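Dual function macrocyclase-peptidase POPB (Galerina marginata, PDB 5N4B) cleaves peptide bonds on the C-terminal side of proline and forms macrocycles in the biosynthesis of the amanitin toxins. Local coordinates at residues 658-662 and 694-698; 49-53 and 671-675. The protein carries 1 engineered substitution. All coordinates share one frame; numbering follows the deposited sequence.

Both contacts lie in the peptidase domain, which, as in other prolyl oligopeptidases, includes the N-terminal residues of the chain, near the edge of its eight-stranded sheet. Interaction 1 lies at the surface, where the turn after strand 653-659, which carries the catalytic Asp662, meets the loop following strand 688-693; it combines a tryptophan laid over a glycine with a shared water. Interaction 2 is buried and its direct contacts are apolar: helix 46-64 packs on helix 668-680 through aromatic and aliphatic groups. The two touch directly. Lys694 NZ of interaction 1 lies 2.8 Å from Thr52 OG1 of interaction 2, probably hydrogen-bonded, and Val658 packs against Phe671.

Interaction 1: residues 658-662 and 694-698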
loop_
_atom_site.group_PDB
_atom_site.type_symbol
_atom_site.label_atom_id
_atom_site.label_comp_id
_atom_site.label_asym_id
_atom_site.label_seq_id
_atom_site.Cartn_x
_atom_site.Cartn_y
_atom_site.Cartn_z
ATOM N N VAL A 658 -10.501 -13.526 1.846
ATOM C CA VAL A 658 -10.496 -12.865 0.559
ATOM C C VAL A 658 -11.727 -11.992 0.410
ATOM O O VAL A 658 -12.737 -12.181 1.081
ATOM C CB VAL A 658 -10.383 -13.822 -0.659
ATOM C CG1 VAL A 658 -9.100 -14.652 -0.608
ATOM C CG2 VAL A 658 -11.635 -14.685 -0.764
ATOM N N ASN A 659 -11.644 -11.063 -0.553
ATOM C CA ASN A 659 -12.752 -10.222 -1.003
ATOM C C ASN A 659 -13.098 -10.641 -2.418
ATOM O O ASN A 659 -12.222 -10.718 -3.274
ATOM C CB ASN A 659 -12.311 -8.748 -0.928
ATOM C CG ASN A 659 -12.017 -8.291 0.527
ATOM O OD1 ASN A 659 -12.788 -8.609 1.443
ATOM N ND2 ASN A 659 -10.916 -7.560 0.744
ATOM N N ILE A 660 -14.372 -10.960 -2.656
ATOM C CA ILE A 660 -14.771 -11.588 -3.921
ATOM C C ILE A 660 -14.417 -10.744 -5.131
ATOM O O ILE A 660 -14.080 -11.295 -6.180
ATOM C CB ILE A 660 -16.260 -11.958 -3.878
ATOM C CG1 ILE A 660 -16.619 -12.977 -4.954
ATOM C CG2 ILE A 660 -17.112 -10.735 -4.068
ATOM C CD1 ILE A 660 -15.977 -14.322 -4.785
ATOM N N GLY A 661 -14.447 -9.433 -4.999
ATOM C CA GLY A 661 -14.223 -8.530 -6.109
ATOM C C GLY A 661 -12.796 -8.164 -6.372
ATOM O O GLY A 661 -12.520 -7.311 -7.227
ATOM N N ASP A 662 -11.862 -8.721 -5.601
ATOM C CA ASP A 662 -10.476 -8.309 -5.683
ATOM C C ASP A 662 -9.942 -8.472 -7.106
ATOM O O ASP A 662 -9.905 -9.581 -7.649
ATOM C CB ASP A 662 -9.661 -9.156 -4.683
ATOM C CG ASP A 662 -8.278 -8.578 -4.375
ATOM O OD1 ASP A 662 -7.667 -7.875 -5.224
ATOM O OD2 ASP A 662 -7.752 -8.872 -3.260
ATOM N N LYS A 694 -18.485 -11.092 0.209
ATOM C CA LYS A 694 -19.163 -11.064 -1.094
ATOM C C LYS A 694 -19.617 -9.672 -1.522
ATOM O O LYS A 694 -20.229 -9.541 -2.578
ATOM C CB LYS A 694 -20.284 -12.088 -1.088
ATOM C CG LYS A 694 -19.646 -13.494 -1.117
ATOM C CD LYS A 694 -20.614 -14.618 -1.168
ATOM C CE LYS A 694 -19.871 -15.899 -1.489
ATOM N NZ LYS A 694 -20.818 -17.015 -1.414
ATOM N N SER A 695 -19.269 -8.625 -0.779
ATOM C CA SER A 695 -19.427 -7.266 -1.256
ATOM C C SER A 695 -18.323 -6.997 -2.254
ATOM O O SER A 695 -17.143 -7.179 -1.940
ATOM C CB SER A 695 -19.362 -6.284 -0.099
ATOM O OG SER A 695 -19.507 -4.938 -0.561
ATOM N N TRP A 696 -18.691 -6.604 -3.456
ATOM C CA TRP A 696 -17.739 -6.409 -4.545
ATOM C C TRP A 696 -17.224 -4.987 -4.490
ATOM O O TRP A 696 -17.824 -4.061 -5.065
ATOM C CB TRP A 696 -18.387 -6.732 -5.886
ATOM C CG TRP A 696 -17.379 -6.856 -7.030
ATOM C CD1 TRP A 696 -16.557 -5.901 -7.489
ATOM C CD2 TRP A 696 -17.091 -8.027 -7.776
ATOM N NE1 TRP A 696 -15.772 -6.383 -8.512
ATOM C CE2 TRP A 696 -16.086 -7.691 -8.715
ATOM C CE3 TRP A 696 -17.588 -9.319 -7.750
ATOM C CZ2 TRP A 696 -15.561 -8.618 -9.610
ATOM C CZ3 TRP A 696 -17.099 -10.234 -8.630
ATOM C CH2 TRP A 696 -16.068 -9.882 -9.546
ATOM N N LEU A 697 -16.091 -4.808 -3.831
ATOM C CA LEU A 697 -15.520 -3.478 -3.691
ATOM C C LEU A 697 -15.092 -2.952 -5.052
ATOM O O LEU A 697 -14.463 -3.671 -5.847
ATOM C CB LEU A 697 -14.312 -3.575 -2.767
ATOM C CG LEU A 697 -14.601 -3.896 -1.296
ATOM C CD1 LEU A 697 -13.264 -4.101 -0.587
ATOM C CD2 LEU A 697 -15.454 -2.810 -0.632
ATOM N N GLY A 698 -15.412 -1.706 -5.320
ATOM C CA GLY A 698 -14.866 -1.045 -6.491
ATOM C C GLY A 698 -13.381 -0.824 -6.314
ATOM O O GLY A 698 -12.821 -0.858 -5.227
HETATM O O HOH W 1 -14.402 -7.138 -3.102
#
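Trp696 lays one face of its indole over Gly661 in a CH-pi contact: Gly661 CA stands 3.4 Å from the centroid of the five-membered ring, only 14° off the ring normal. Glycine suits this place because, having no side chain, it lets its backbone CA lie directly against the indole face. With CG anti to the backbone N (chi1 -167°), the Trp696 ring swings back across the turn, and Ile660 O lies over the same face, toward the rim.

Aliphatic packing continues beside it. Ile660 CG2 comes within 3.6 Å of Lys694 CA and 4.0 Å of Trp696 CE3, so this branched side chain fills the angle between loop backbone and indole.

The polar link is a water. It accepts from Gly661 N and from Leu697 N, and donates to Ser695 O, each at 3.0 Å, satisfying three backbone groups that do not pair directly. Within 658-662, a type I turn is closed by Asp662 N to Asn659 O at 3.1 Å; it carries the chain from the strand to Asp662 of the charge relay system, whose OD1 accepts from Val665 N. Asn659 OD1 accepts from Lys703 NZ, and Gly661 O from Arg230.

Strands 653-659 and 688-693 run parallel as neighbours in the alpha/beta-hydrolase sheet; this contact joins the loops at their C-terminal ends, while Phe671 of helix 668-680 covers Ile660.

Interaction 2: residues 49-53 and 671-675; sequences DKWTT and FKFIA
Helices 49-53 and 671-675 cross at 64° with their axes 12.7 Å apart at closest approach, a wide separation spanned by large side chains. Trp51 does most of the spanning. Its CG is anti to the backbone N (chi1 -179°), which sends the indole out toward the second helix, and the edge of its six-membered ring meets the face of Phe671 in an offset edge-to-face pair. The centroids are 5.3 Å apart and the planes stand at 66°; Trp51 CZ3 comes nearest, 3.7 Å from Phe671 CG and displaced toward the rim of that ring.

Ile674 meets the indole differently: its CG2 lies at the edge, near the ring plane, 3.7 Å from Trp51 CH2. The small Ala675 leaves room for the neighbouring part of the indole, with CB 4.3 Å from Trp51 CZ2. Helix 668-680 is the helix of the beta-alpha-beta crossover joining parallel strands 653-659 and 688-693 of the alpha/beta-hydrolase fold, and helix 46-64 comes from the N-terminal part of the chain to pack against it.

Thr52 turns its methyl to the hydrophobic side, CG2 being 3.9 Å from Phe671 CZ, while its OG1 faces Lys694 NZ, a probable hydrogen-bond partner. The polar edge of the indole has a partner too, since Trp51 NE1 makes a weak hydrogen bond with Thr15 OG1. Phe671 also rests on Ile690 and Ile692 of strand 688-693, a buried apolar setting that suits its ring.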
loop_
_atom_site.group_PDB
_atom_site.type_symbol
_atom_site.label_atom_id
_atom_site.label_comp_id
_atom_site.label_asym_id
_atom_site.label_seq_id
_atom_site.Cartn_x
_atom_site.Cartn_y
_atom_site.Cartn_z
ATOM N N ASP A 49 -20.522 -20.562 -6.469
ATOM C CA ASP A 49 -21.283 -19.895 -5.416
ATOM C C ASP A 49 -21.674 -20.869 -4.308
ATOM O O ASP A 49 -21.635 -20.518 -3.121
ATOM C CB ASP A 49 -22.547 -19.278 -5.992
ATOM C CG ASP A 49 -22.288 -18.086 -6.888
ATOM O OD1 ASP A 49 -21.197 -17.486 -6.874
ATOM O OD2 ASP A 49 -23.243 -17.722 -7.608
ATOM N N LYS A 50 -22.069 -22.087 -4.665
ATOM C CA LYS A 50 -22.406 -23.079 -3.645
ATOM C C LYS A 50 -21.182 -23.404 -2.802
ATOM O O LYS A 50 -21.271 -23.544 -1.575
ATOM C CB LYS A 50 -22.996 -24.352 -4.248
ATOM C CG LYS A 50 -24.437 -24.189 -4.734
ATOM C CD LYS A 50 -24.966 -25.465 -5.422
ATOM C CE LYS A 50 -26.336 -25.217 -6.073
ATOM N NZ LYS A 50 -26.858 -26.431 -6.787
ATOM N N TRP A 51 -20.037 -23.510 -3.443
ATOM C CA TRP A 51 -18.806 -23.835 -2.736
ATOM C C TRP A 51 -18.367 -22.692 -1.837
ATOM O O TRP A 51 -18.016 -22.915 -0.670
ATOM C CB TRP A 51 -17.718 -24.203 -3.725
ATOM C CG TRP A 51 -16.367 -24.583 -3.127
ATOM C CD1 TRP A 51 -15.954 -25.831 -2.743
ATOM C CD2 TRP A 51 -15.281 -23.703 -2.845
ATOM N NE1 TRP A 51 -14.674 -25.766 -2.229
ATOM C CE2 TRP A 51 -14.239 -24.465 -2.283
ATOM C CE3 TRP A 51 -15.102 -22.343 -2.999
ATOM C CZ2 TRP A 51 -13.030 -23.896 -1.893
ATOM C CZ3 TRP A 51 -13.907 -21.782 -2.598
ATOM C CH2 TRP A 51 -12.887 -22.564 -2.062
ATOM N N THR A 52 -18.390 -21.459 -2.336
ATOM C CA THR A 52 -17.968 -20.353 -1.488
ATOM C C THR A 52 -18.913 -20.165 -0.312
ATOM O O THR A 52 -18.463 -19.821 0.790
ATOM C CB THR A 52 -17.826 -19.036 -2.268
ATOM O OG1 THR A 52 -19.072 -18.684 -2.876
ATOM C CG2 THR A 52 -16.773 -19.139 -3.343
ATOM N N THR A 53 -20.221 -20.346 -0.549
ATOM C CA THR A 53 -21.206 -20.250 0.514
ATOM C C THR A 53 -20.966 -21.323 1.561
ATOM O O THR A 53 -20.938 -21.038 2.763
ATOM C CB THR A 53 -22.614 -20.366 -0.075
ATOM O OG1 THR A 53 -22.837 -19.254 -0.931
ATOM C CG2 THR A 53 -23.661 -20.374 1.040
ATOM N N PHE A 671 -8.751 -19.746 -3.326
ATOM C CA PHE A 671 -9.704 -20.857 -3.486
ATOM C C PHE A 671 -8.979 -22.164 -3.842
ATOM O O PHE A 671 -9.259 -23.227 -3.258
ATOM C CB PHE A 671 -10.745 -20.551 -4.562
ATOM C CG PHE A 671 -11.658 -19.426 -4.283
ATOM C CD1 PHE A 671 -11.740 -18.820 -3.033
ATOM C CD2 PHE A 671 -12.473 -18.938 -5.319
ATOM C CE1 PHE A 671 -12.633 -17.751 -2.835
ATOM C CE2 PHE A 671 -13.337 -17.898 -5.111
ATOM C CZ PHE A 671 -13.409 -17.301 -3.867
ATOM N N LYS A 672 -8.056 -22.104 -4.794
ATOM C CA LYS A 672 -7.319 -23.306 -5.140
ATOM C C LYS A 672 -6.488 -23.781 -3.964
ATOM O O LYS A 672 -6.385 -24.981 -3.707
ATOM C CB LYS A 672 -6.429 -23.075 -6.347
ATOM C CG LYS A 672 -7.160 -22.919 -7.661
ATOM C CD LYS A 672 -6.138 -22.913 -8.805
ATOM C CE LYS A 672 -6.807 -22.602 -10.073
ATOM N NZ LYS A 672 -5.790 -22.548 -11.116
ATOM N N PHE A 673 -5.855 -22.854 -3.252
ATOM C CA PHE A 673 -5.001 -23.265 -2.148
ATOM C C PHE A 673 -5.808 -23.980 -1.070
ATOM O O PHE A 673 -5.416 -25.060 -0.613
ATOM C CB PHE A 673 -4.177 -22.099 -1.606
ATOM C CG PHE A 673 -3.171 -22.504 -0.579
ATOM C CD1 PHE A 673 -2.074 -23.256 -0.966
ATOM C CD2 PHE A 673 -3.347 -22.187 0.739
ATOM C CE1 PHE A 673 -1.116 -23.633 -0.045
ATOM C CE2 PHE A 673 -2.387 -22.565 1.684
ATOM C CZ PHE A 673 -1.286 -23.312 1.270
ATOM N N ILE A 674 -6.940 -23.409 -0.652
ATOM C CA ILE A 674 -7.722 -24.018 0.429
ATOM C C ILE A 674 -8.329 -25.345 -0.035
ATOM O O ILE A 674 -8.382 -26.322 0.723
ATOM C CB ILE A 674 -8.758 -23.060 1.035
ATOM C CG1 ILE A 674 -9.296 -23.559 2.391
ATOM C CG2 ILE A 674 -9.894 -22.855 0.078
ATOM C CD1 ILE A 674 -8.254 -23.648 3.472
ATOM N N ALA A 675 -8.766 -25.424 -1.289
ATOM C CA ALA A 675 -9.298 -26.697 -1.777
ATOM C C ALA A 675 -8.222 -27.775 -1.783
ATOM O O ALA A 675 -8.492 -28.945 -1.473
ATOM C CB ALA A 675 -9.878 -26.483 -3.176
#